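Transcriptional regulator (Pyrococcus horikoshii, PDB 1UDD) is an all-helical TenA homologue, a member of the TENA/THI-4/PQQC family, whose assembly contains four protein chains. Local coordinates at residues A[37-42]-A[156-161]; A[86-91]-A[96-101]; A[149-154]-A[162-167]. One frame throughout, in Å; residues are numbered along the deposited sequence.

Contact 1: residues A[37-42]-A[156-161]; sequences EKFKFY and IKIYRE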
loop_
_atom_site.group_PDB
_atom_site.type_symbol
_atom_site.label_atom_id
_atom_site.label_comp_id
_atom_site.label_asym_id
_atom_site.label_seq_id
_atom_site.Cartn_x
_atom_site.Cartn_y
_atom_site.Cartn_z
ATOM N N GLU A 37 3.739 19.116 -34.290
ATOM C CA GLU A 37 2.742 18.073 -34.093
ATOM C C GLU A 37 3.224 17.001 -33.134
ATOM O O GLU A 37 2.432 16.450 -32.364
ATOM C CB GLU A 37 2.364 17.418 -35.420
ATOM C CG GLU A 37 1.363 18.213 -36.236
ATOM C CD GLU A 37 0.167 18.666 -35.407
ATOM O OE1 GLU A 37 0.259 19.733 -34.755
ATOM O OE2 GLU A 37 -0.859 17.944 -35.400
ATOM N N LYS A 38 4.518 16.694 -33.201
ATOM C CA LYS A 38 5.109 15.690 -32.330
ATOM C C LYS A 38 5.189 16.202 -30.902
ATOM O O LYS A 38 5.057 15.432 -29.956
ATOM C CB LYS A 38 6.503 15.299 -32.827
ATOM C CG LYS A 38 6.477 14.579 -34.159
ATOM C CD LYS A 38 7.818 13.987 -34.514
ATOM C CE LYS A 38 7.645 12.936 -35.601
ATOM N NZ LYS A 38 8.921 12.232 -35.923
ATOM N N PHE A 39 5.398 17.503 -30.746
ATOM C CA PHE A 39 5.484 18.099 -29.417
ATOM C C PHE A 39 4.122 18.008 -28.746
ATOM O O PHE A 39 4.025 17.683 -27.560
ATOM C CB PHE A 39 5.932 19.563 -29.514
ATOM C CG PHE A 39 6.184 20.223 -28.183
ATOM C CD1 PHE A 39 7.111 19.694 -27.290
ATOM C CD2 PHE A 39 5.518 21.397 -27.837
ATOM C CE1 PHE A 39 7.379 20.324 -26.070
ATOM C CE2 PHE A 39 5.774 22.039 -26.622
ATOM C CZ PHE A 39 6.714 21.497 -25.732
ATOM N N LYS A 40 3.065 18.287 -29.505
ATOM C CA LYS A 40 1.722 18.215 -28.947
ATOM C C LYS A 40 1.398 16.799 -28.484
ATOM O O LYS A 40 0.781 16.625 -27.442
ATOM C CB LYS A 40 0.680 18.692 -29.962
ATOM C CG LYS A 40 0.775 20.172 -30.271
ATOM C CD LYS A 40 -0.285 20.579 -31.277
ATOM C CE LYS A 40 -0.075 21.993 -31.783
ATOM N NZ LYS A 40 -1.158 22.378 -32.739
ATOM N N PHE A 41 1.805 15.789 -29.250
ATOM C CA PHE A 41 1.536 14.407 -28.848
ATOM C C PHE A 41 2.233 14.117 -27.515
ATOM O O PHE A 41 1.676 13.450 -26.636
ATOM C CB PHE A 41 2.054 13.425 -29.894
ATOM C CG PHE A 41 1.764 11.999 -29.559
ATOM C CD1 PHE A 41 0.526 11.436 -29.864
ATOM C CD2 PHE A 41 2.711 11.224 -28.900
ATOM C CE1 PHE A 41 0.233 10.111 -29.513
ATOM C CE2 PHE A 41 2.431 9.908 -28.544
ATOM C CZ PHE A 41 1.188 9.347 -28.850
ATOM N N TYR A 42 3.460 14.617 -27.395
ATOM C CA TYR A 42 4.262 14.458 -26.191
ATOM C C TYR A 42 3.612 15.191 -25.018
ATOM O O TYR A 42 3.356 14.587 -23.968
ATOM C CB TYR A 42 5.684 14.994 -26.442
ATOM C CG TYR A 42 6.499 15.265 -25.193
ATOM C CD1 TYR A 42 6.917 14.224 -24.354
ATOM C CD2 TYR A 42 6.830 16.569 -24.837
ATOM C CE1 TYR A 42 7.644 14.485 -23.188
ATOM C CE2 TYR A 42 7.549 16.842 -23.680
ATOM C CZ TYR A 42 7.950 15.796 -22.860
ATOM O OH TYR A 42 8.623 16.085 -21.701
ATOM N N ILE A 156 11.843 28.461 -32.143
ATOM C CA ILE A 156 10.497 28.333 -31.592
ATOM C C ILE A 156 10.335 28.724 -30.117
ATOM O O ILE A 156 10.781 28.006 -29.217
ATOM C CB ILE A 156 9.997 26.894 -31.798
ATOM C CG1 ILE A 156 10.315 26.454 -33.233
ATOM C CG2 ILE A 156 8.506 26.827 -31.533
ATOM C CD1 ILE A 156 9.876 25.038 -33.594
ATOM N N LYS A 157 9.661 29.852 -29.881
ATOM C CA LYS A 157 9.449 30.373 -28.528
ATOM C C LYS A 157 8.878 29.400 -27.506
ATOM O O LYS A 157 9.312 29.389 -26.352
ATOM C CB LYS A 157 8.557 31.618 -28.561
ATOM C CG LYS A 157 8.334 32.249 -27.183
ATOM C CD LYS A 157 7.790 33.668 -27.293
ATOM C CE LYS A 157 7.822 34.383 -25.944
ATOM N NZ LYS A 157 7.621 35.864 -26.049
ATOM N N ILE A 158 7.898 28.603 -27.915
ATOM C CA ILE A 158 7.283 27.646 -27.004
ATOM C C ILE A 158 8.321 26.635 -26.521
ATOM O O ILE A 158 8.372 26.310 -25.335
ATOM C CB ILE A 158 6.101 26.903 -27.671
ATOM C CG1 ILE A 158 4.929 27.872 -27.865
ATOM C CG2 ILE A 158 5.654 25.728 -26.803
ATOM C CD1 ILE A 158 3.698 27.226 -28.445
ATOM N N TYR A 159 9.145 26.145 -27.443
ATOM C CA TYR A 159 10.184 25.196 -27.083
ATOM C C TYR A 159 11.176 25.857 -26.130
ATOM O O TYR A 159 11.655 25.225 -25.190
ATOM C CB TYR A 159 10.932 24.710 -28.322
ATOM C CG TYR A 159 10.115 23.861 -29.253
ATOM C CD1 TYR A 159 8.823 23.464 -28.921
ATOM C CD2 TYR A 159 10.634 23.452 -30.479
ATOM C CE1 TYR A 159 8.066 22.682 -29.792
ATOM C CE2 TYR A 159 9.888 22.671 -31.355
ATOM C CZ TYR A 159 8.606 22.294 -31.010
ATOM O OH TYR A 159 7.849 21.558 -31.897
ATOM N N ARG A 160 11.485 27.130 -26.365
ATOM C CA ARG A 160 12.432 27.829 -25.502
ATOM C C ARG A 160 11.889 27.977 -24.097
ATOM O O ARG A 160 12.599 27.728 -23.127
ATOM C CB ARG A 160 12.777 29.217 -26.045
ATOM C CG ARG A 160 13.624 29.228 -27.306
ATOM C CD ARG A 160 14.344 30.564 -27.443
ATOM N NE ARG A 160 13.419 31.693 -27.410
ATOM C CZ ARG A 160 12.677 32.083 -28.440
ATOM N NH1 ARG A 160 12.748 31.442 -29.599
ATOM N NH2 ARG A 160 11.854 33.113 -28.306
ATOM N N GLU A 161 10.636 28.398 -23.982
ATOM C CA GLU A 161 10.032 28.567 -22.673
ATOM C C GLU A 161 10.088 27.209 -21.976
ATOM O O GLU A 161 10.574 27.087 -20.852
ATOM C CB GLU A 161 8.573 29.016 -22.813
ATOM C CG GLU A 161 8.354 30.187 -23.766
ATOM C CD GLU A 161 6.901 30.652 -23.798
ATOM O OE1 GLU A 161 6.476 31.350 -22.851
ATOM O OE2 GLU A 161 6.183 30.310 -24.766
#

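Contact 2: residues A[86-91]-A[96-101]; sequences NYVKLL and LTLEDA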
loop_
_atom_site.group_PDB
_atom_site.type_symbol
_atom_site.label_atom_id
_atom_site.label_comp_id
_atom_site.label_asym_id
_atom_site.label_seq_id
_atom_site.Cartn_x
_atom_site.Cartn_y
_atom_site.Cartn_z
ATOM N N ASN A 86 0.791 25.548 -14.921
ATOM C CA ASN A 86 1.790 25.792 -15.953
ATOM C C ASN A 86 1.493 24.918 -17.161
ATOM O O ASN A 86 1.578 25.367 -18.300
ATOM C CB ASN A 86 3.187 25.456 -15.448
ATOM C CG ASN A 86 3.647 26.379 -14.348
ATOM O OD1 ASN A 86 3.511 27.596 -14.449
ATOM N ND2 ASN A 86 4.209 25.807 -13.292
ATOM N N TYR A 87 1.145 23.659 -16.901
ATOM C CA TYR A 87 0.833 22.706 -17.954
ATOM C C TYR A 87 -0.354 23.211 -18.764
ATOM O O TYR A 87 -0.374 23.073 -19.990
ATOM C CB TYR A 87 0.520 21.345 -17.338
ATOM C CG TYR A 87 0.144 20.254 -18.312
ATOM C CD1 TYR A 87 1.037 19.807 -19.280
ATOM C CD2 TYR A 87 -1.102 19.628 -18.226
ATOM C CE1 TYR A 87 0.698 18.760 -20.142
ATOM C CE2 TYR A 87 -1.453 18.578 -19.080
ATOM C CZ TYR A 87 -0.554 18.151 -20.034
ATOM O OH TYR A 87 -0.928 17.133 -20.888
ATOM N N VAL A 88 -1.338 23.798 -18.083
ATOM C CA VAL A 88 -2.511 24.331 -18.768
ATOM C C VAL A 88 -2.104 25.492 -19.677
ATOM O O VAL A 88 -2.584 25.592 -20.810
ATOM C CB VAL A 88 -3.590 24.809 -17.762
ATOM C CG1 VAL A 88 -4.634 25.688 -18.466
ATOM C CG2 VAL A 88 -4.276 23.601 -17.146
ATOM N N LYS A 89 -1.215 26.357 -19.186
ATOM C CA LYS A 89 -0.742 27.497 -19.971
ATOM C C LYS A 89 -0.012 27.017 -21.218
ATOM O O LYS A 89 -0.137 27.616 -22.291
ATOM C CB LYS A 89 0.189 28.392 -19.145
ATOM C CG LYS A 89 -0.509 29.129 -18.021
ATOM C CD LYS A 89 0.385 30.182 -17.369
ATOM C CE LYS A 89 -0.319 30.824 -16.174
ATOM N NZ LYS A 89 0.534 31.813 -15.439
ATOM N N LEU A 90 0.753 25.936 -21.072
ATOM C CA LEU A 90 1.484 25.359 -22.196
ATOM C C LEU A 90 0.478 24.777 -23.182
ATOM O O LEU A 90 0.581 24.995 -24.394
ATOM C CB LEU A 90 2.431 24.255 -21.715
ATOM C CG LEU A 90 3.070 23.353 -22.777
ATOM C CD1 LEU A 90 3.823 24.195 -23.818
ATOM C CD2 LEU A 90 4.014 22.367 -22.087
ATOM N N LEU A 91 -0.491 24.029 -22.661
ATOM C CA LEU A 91 -1.528 23.432 -23.501
ATOM C C LEU A 91 -2.228 24.512 -24.323
ATOM O O LEU A 91 -2.575 24.296 -25.489
ATOM C CB LEU A 91 -2.571 22.729 -22.636
ATOM C CG LEU A 91 -2.150 21.435 -21.943
ATOM C CD1 LEU A 91 -3.211 21.061 -20.925
ATOM C CD2 LEU A 91 -1.952 20.319 -22.972
ATOM N N LEU A 96 -4.716 23.608 -27.152
ATOM C CA LEU A 96 -5.210 22.382 -26.541
ATOM C C LEU A 96 -5.765 22.785 -25.195
ATOM O O LEU A 96 -5.434 23.861 -24.685
ATOM C CB LEU A 96 -4.076 21.372 -26.354
ATOM C CG LEU A 96 -3.501 20.803 -27.649
ATOM C CD1 LEU A 96 -2.226 20.009 -27.376
ATOM C CD2 LEU A 96 -4.566 19.934 -28.306
ATOM N N THR A 97 -6.615 21.941 -24.626
ATOM C CA THR A 97 -7.211 22.224 -23.321
ATOM C C THR A 97 -6.944 21.049 -22.380
ATOM O O THR A 97 -6.709 19.930 -22.833
ATOM C CB THR A 97 -8.748 22.408 -23.426
ATOM O OG1 THR A 97 -9.350 21.153 -23.752
ATOM C CG2 THR A 97 -9.099 23.418 -24.508
ATOM N N LEU A 98 -6.994 21.305 -21.075
ATOM C CA LEU A 98 -6.780 20.254 -20.081
ATOM C C LEU A 98 -7.694 19.079 -20.434
ATOM O O LEU A 98 -7.307 17.908 -20.315
ATOM C CB LEU A 98 -7.117 20.779 -18.680
ATOM C CG LEU A 98 -6.344 20.175 -17.497
ATOM C CD1 LEU A 98 -6.993 20.630 -16.185
ATOM C CD2 LEU A 98 -6.335 18.655 -17.583
ATOM N N GLU A 99 -8.899 19.409 -20.895
ATOM C CA GLU A 99 -9.889 18.410 -21.278
ATOM C C GLU A 99 -9.283 17.438 -22.283
ATOM O O GLU A 99 -9.445 16.221 -22.166
ATOM C CB GLU A 99 -11.114 19.099 -21.896
ATOM C CG GLU A 99 -11.373 20.516 -21.359
ATOM C CD GLU A 99 -12.498 21.254 -22.102
ATOM O OE1 GLU A 99 -13.686 20.933 -21.864
ATOM O OE2 GLU A 99 -12.188 22.151 -22.928
ATOM N N ASP A 100 -8.588 17.986 -23.277
ATOM C CA ASP A 100 -7.939 17.178 -24.302
ATOM C C ASP A 100 -6.906 16.257 -23.645
ATOM O O ASP A 100 -6.796 15.077 -23.985
ATOM C CB ASP A 100 -7.245 18.085 -25.325
ATOM C CG ASP A 100 -8.198 19.088 -25.966
ATOM O OD1 ASP A 100 -9.199 18.650 -26.565
ATOM O OD2 ASP A 100 -7.947 20.308 -25.869
ATOM N N ALA A 101 -6.148 16.813 -22.700
ATOM C CA ALA A 101 -5.125 16.046 -21.988
ATOM C C ALA A 101 -5.786 14.907 -21.224
ATOM O O ALA A 101 -5.451 13.739 -21.421
ATOM C CB ALA A 101 -4.366 16.954 -21.026
#

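Contact 3: residues A[149-154]-A[162-167]; sequences DKLRDN and WGKVYL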
loop_
_atom_site.group_PDB
_atom_site.type_symbol
_atom_site.label_atom_id
_atom_site.label_comp_id
_atom_site.label_asym_id
_atom_site.label_seq_id
_atom_site.Cartn_x
_atom_site.Cartn_y
_atom_site.Cartn_z
ATOM N N ASP A 149 23.204 25.292 -25.329
ATOM C CA ASP A 149 23.501 26.183 -26.448
ATOM C C ASP A 149 22.405 26.182 -27.511
ATOM O O ASP A 149 21.954 27.246 -27.938
ATOM C CB ASP A 149 24.857 25.806 -27.066
ATOM C CG ASP A 149 24.985 24.308 -27.347
ATOM O OD1 ASP A 149 24.682 23.485 -26.449
ATOM O OD2 ASP A 149 25.406 23.953 -28.469
ATOM N N LYS A 150 21.979 24.992 -27.930
ATOM C CA LYS A 150 20.925 24.859 -28.932
ATOM C C LYS A 150 19.650 25.549 -28.461
ATOM O O LYS A 150 18.898 26.119 -29.258
ATOM C CB LYS A 150 20.575 23.392 -29.183
ATOM C CG LYS A 150 21.657 22.518 -29.775
ATOM C CD LYS A 150 21.040 21.168 -30.157
ATOM C CE LYS A 150 22.072 20.215 -30.728
ATOM N NZ LYS A 150 23.132 19.910 -29.721
ATOM N N LEU A 151 19.402 25.483 -27.159
ATOM C CA LEU A 151 18.200 26.080 -26.607
ATOM C C LEU A 151 18.247 27.593 -26.721
ATOM O O LEU A 151 17.322 28.203 -27.254
ATOM C CB LEU A 151 18.028 25.668 -25.143
ATOM C CG LEU A 151 16.611 25.737 -24.566
ATOM C CD1 LEU A 151 16.648 25.282 -23.134
ATOM C CD2 LEU A 151 16.057 27.145 -24.645
ATOM N N ARG A 152 19.328 28.193 -26.228
ATOM C CA ARG A 152 19.475 29.645 -26.267
ATOM C C ARG A 152 19.445 30.165 -27.700
ATOM O O ARG A 152 19.488 31.371 -27.937
ATOM C CB ARG A 152 20.782 30.082 -25.581
ATOM C CG ARG A 152 22.063 29.824 -26.375
ATOM C CD ARG A 152 23.199 30.762 -25.925
ATOM N NE ARG A 152 24.246 30.104 -25.140
ATOM C CZ ARG A 152 24.056 29.514 -23.964
ATOM N NH1 ARG A 152 22.851 29.484 -23.408
ATOM N NH2 ARG A 152 25.077 28.958 -23.334
ATOM N N ASP A 153 19.346 29.251 -28.655
ATOM C CA ASP A 153 19.327 29.631 -30.054
ATOM C C ASP A 153 18.143 29.017 -30.806
ATOM O O ASP A 153 18.068 29.105 -32.030
ATOM C CB ASP A 153 20.646 29.201 -30.692
ATOM C CG ASP A 153 20.982 29.999 -31.917
ATOM O OD1 ASP A 153 20.327 29.793 -32.959
ATOM O OD2 ASP A 153 21.897 30.842 -31.835
ATOM N N ASN A 154 17.217 28.406 -30.069
ATOM C CA ASN A 154 16.041 27.771 -30.665
ATOM C C ASN A 154 15.067 28.809 -31.238
ATOM O O ASN A 154 14.657 29.746 -30.548
ATOM C CB ASN A 154 15.325 26.919 -29.614
ATOM C CG ASN A 154 14.254 26.011 -30.217
ATOM O OD1 ASN A 154 13.435 26.447 -31.027
ATOM N ND2 ASN A 154 14.251 24.742 -29.806
ATOM N N TRP A 162 9.597 26.189 -22.672
ATOM C CA TRP A 162 9.574 24.827 -22.156
ATOM C C TRP A 162 10.932 24.385 -21.613
ATOM O O TRP A 162 11.034 23.893 -20.492
ATOM C CB TRP A 162 9.136 23.859 -23.260
ATOM C CG TRP A 162 9.070 22.444 -22.799
ATOM C CD1 TRP A 162 8.025 21.835 -22.161
ATOM C CD2 TRP A 162 10.113 21.471 -22.886
ATOM N NE1 TRP A 162 8.355 20.538 -21.845
ATOM C CE2 TRP A 162 9.634 20.288 -22.278
ATOM C CE3 TRP A 162 11.412 21.482 -23.417
ATOM C CZ2 TRP A 162 10.409 19.118 -22.186
ATOM C CZ3 TRP A 162 12.184 20.320 -23.326
ATOM C CH2 TRP A 162 11.674 19.153 -22.712
ATOM N N GLY A 163 11.976 24.579 -22.411
ATOM C CA GLY A 163 13.302 24.162 -22.003
ATOM C C GLY A 163 13.950 24.904 -20.852
ATOM O O GLY A 163 14.548 24.280 -19.972
ATOM N N LYS A 164 13.838 26.226 -20.849
ATOM C CA LYS A 164 14.459 27.039 -19.808
ATOM C C LYS A 164 14.100 26.625 -18.387
ATOM O O LYS A 164 14.882 26.839 -17.459
ATOM C CB LYS A 164 14.127 28.521 -20.034
ATOM C CG LYS A 164 14.645 29.042 -21.379
ATOM C CD LYS A 164 14.513 30.559 -21.545
ATOM C CE LYS A 164 13.058 31.026 -21.576
ATOM N NZ LYS A 164 12.432 31.016 -20.226
ATOM N N VAL A 165 12.934 26.016 -18.210
ATOM C CA VAL A 165 12.520 25.599 -16.877
ATOM C C VAL A 165 13.558 24.681 -16.217
ATOM O O VAL A 165 13.854 24.804 -15.023
ATOM C CB VAL A 165 11.168 24.859 -16.918
ATOM C CG1 VAL A 165 10.727 24.520 -15.513
ATOM C CG2 VAL A 165 10.122 25.713 -17.606
ATOM N N TYR A 166 14.136 23.783 -17.002
ATOM C CA TYR A 166 15.101 22.837 -16.461
ATOM C C TYR A 166 16.501 23.370 -16.156
ATOM O O TYR A 166 17.275 22.703 -15.464
ATOM C CB TYR A 166 15.150 21.607 -17.372
ATOM C CG TYR A 166 13.759 21.075 -17.651
ATOM C CD1 TYR A 166 13.209 21.152 -18.926
ATOM C CD2 TYR A 166 12.974 20.554 -16.624
ATOM C CE1 TYR A 166 11.909 20.726 -19.185
ATOM C CE2 TYR A 166 11.664 20.126 -16.864
ATOM C CZ TYR A 166 11.141 20.217 -18.153
ATOM O OH TYR A 166 9.855 19.809 -18.412
ATOM N N LEU A 167 16.812 24.579 -16.630
ATOM C CA LEU A 167 18.116 25.200 -16.364
ATOM C C LEU A 167 18.073 26.143 -15.161
ATOM O O LEU A 167 19.115 26.598 -14.691
ATOM C CB LEU A 167 18.603 26.016 -17.567
ATOM C CG LEU A 167 18.954 25.344 -18.886
ATOM C CD1 LEU A 167 19.882 24.172 -18.624
ATOM C CD2 LEU A 167 17.687 24.904 -19.581
#

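Contact 1: residues A[37-42]-A[156-161]
Phe39 carries CG anti to its backbone nitrogen (chi1 -174°), whereas CG of Tyr159 lies anti to the carbonyl carbon (chi1 -68°); these torsions turn both rings into the interface between helix 36-63 and helix 157-164. There they form a T-shaped, edge-to-face stack within the all-helical TENA/THI-4/PQQC fold, the edge of Tyr159 directed at a face of Phe39. The ring centroids are 4.8 Å apart and the planes meet at 68°. Most of the touching falls to one atom: Tyr159 CE1 sits over the Phe39 face, displaced toward the rim, and comes within 3.5 Å of Phe39 CD2. The two side chains run past each other in opposite directions, which takes the phenol beyond the opposing ring until Tyr159 OH reaches Phe39 CB at 3.7 Å. That hydroxyl is hydrogen-bonded to the carbonyl oxygen of Leu34, so the buried phenol has a polar partner at its tip while its edge does apolar work. While Phe39 meets the edge of the Tyr159 ring, Ile156 CG2 from the same segment as the tyrosine lies 4.0 Å above the centre of one face. Ile156 is the N-cap of helix 157-164, so this methyl packs the ring right at the helix start. The main chains keep their distance, the nearest alpha carbons, Phe39 CA and Tyr159 CA, being 8.8 Å apart, and the gap is bridged by side chains alone. Trp162 also meets Phe39 edge-to-face, and Leu29 and Leu90 from two further helices add to the apolar surroundings of the Phe39 ring. Ile158 completes the contact with its CG2 branch, which approaches that ring obliquely and ends 3.7 Å from Phe39 CE2.

Contact 2: residues A[86-91]-A[96-101]
Leu91 O accepts a hydrogen bond from Leu96 N at 2.8 Å, tying the end of one helix to the entry of the next in a helix-loop-helix connection, where a short loop joins helix 82-93 to helix 98-103. The bond is bent, with an N-H...O angle of 142°, and the donor is tilted 35° from the carbonyl plane. Just beyond it, Thr97 and Asp100 form a capping box: Thr97 OG1 accepts from Asp100 N, and Asp100 OD2 in return accepts from Thr97 N. Thr97 OG1 also donates to that OD2, from above the carboxylate plane. The join between the two helices is filled mainly by Leu91, whose CG lies anti to the carbonyl carbon (chi1 -71°). Its two methyls divide the work, CD1 packing against the backbone of the new helix at 3.8 Å from Leu98 CA, and CD2 lying 4.1 Å from Leu96 CB. Leu91 CG also sits over the centre of one Tyr87 ring face. Nearly one turn earlier on helix 82-93, Val88 CG2 touches Leu98 CG at 4.0 Å, both residues being partly exposed. Toward the interior, the hydroxyl of Tyr87 is bonded to the main-chain oxygen of Val43 on helix 36-63, which steadies the buried ring. Ala101 CB lies at the edge of that ring, near its plane, 3.4 Å from Tyr87 OH.

Contact 3: residues A[149-154]-A[162-167]
Gly163 meets Leu151 with its bare backbone, at a helix-helix packing point where the end of the short helix 148-151 comes against helix 157-164. With no side chain in the way, the glycine lets Leu151 CD1 settle on the main chain, 3.6 Å from Gly163 C, and the alpha carbons of Leu151 and Gly163 draw to 7.0 Å. The leucine is brought there by an extended first torsion, CG lying opposite the backbone nitrogen (chi1 -157°), which sends both methyls across the gap. A type I beta turn from Leu151 to Asn154, with Asn154 N bonded to Leu151 O, leads the chain away from helix 148-151. Leu151 also touches Tyr30 of helix 24-31 and, on helix 157-164 itself, Arg160. Lys164 comes next. Its backbone N lies 3.7 Å from the same Leu151 CD1, while its aliphatic root takes the other branch, Lys164 CG being 4.0 Å from Leu151 CD2. The two side chains cross at about a right angle; beyond that point the lysine chain bends at chi3 and chi4, and its amino end leads away from the leucine. Tyr166 takes no part in the contact with Leu151 and packs on Trp162: Tyr166 CE1 stands 3.7 Å above the Trp162 indole plane, offset toward its rim, so the tyrosine presents an edge to that face. Tyr140 and Tyr171 meet Tyr166 edge-to-face as well, making an aromatic cluster around Tyr166. At Leu167 the chain has come round again to the side facing helix 148-151, with Leu167 N bonded to Lys164 O. The segment finishes its hold on Leu151 with a methyl-to-methyl touch, Leu167 CD2 to Leu151 CD1 at 3.7 Å.

All three contacts lie in one all-helical chain of the TENA/THI-4/PQQC family. Contacts 1 and 3 share helix 157-164, using its first and later turns, and their centres are about 12 Å apart; along the chain their segments interleave. Contact 2 is a local helix-loop-helix connection formed within the long chain excursion that separates the two segments of contact 1. Its centre is about 13 Å from that of contact 1 and about 21 Å from that of contact 3. Leu90, on segment 86-91 of contact 2, packs on Ile158 and Phe39 of contact 1 and on Trp162 of segment 162-167. Helix 157-164 is held by near neighbours in sequence at contact 3 and by distant ones at contact 1.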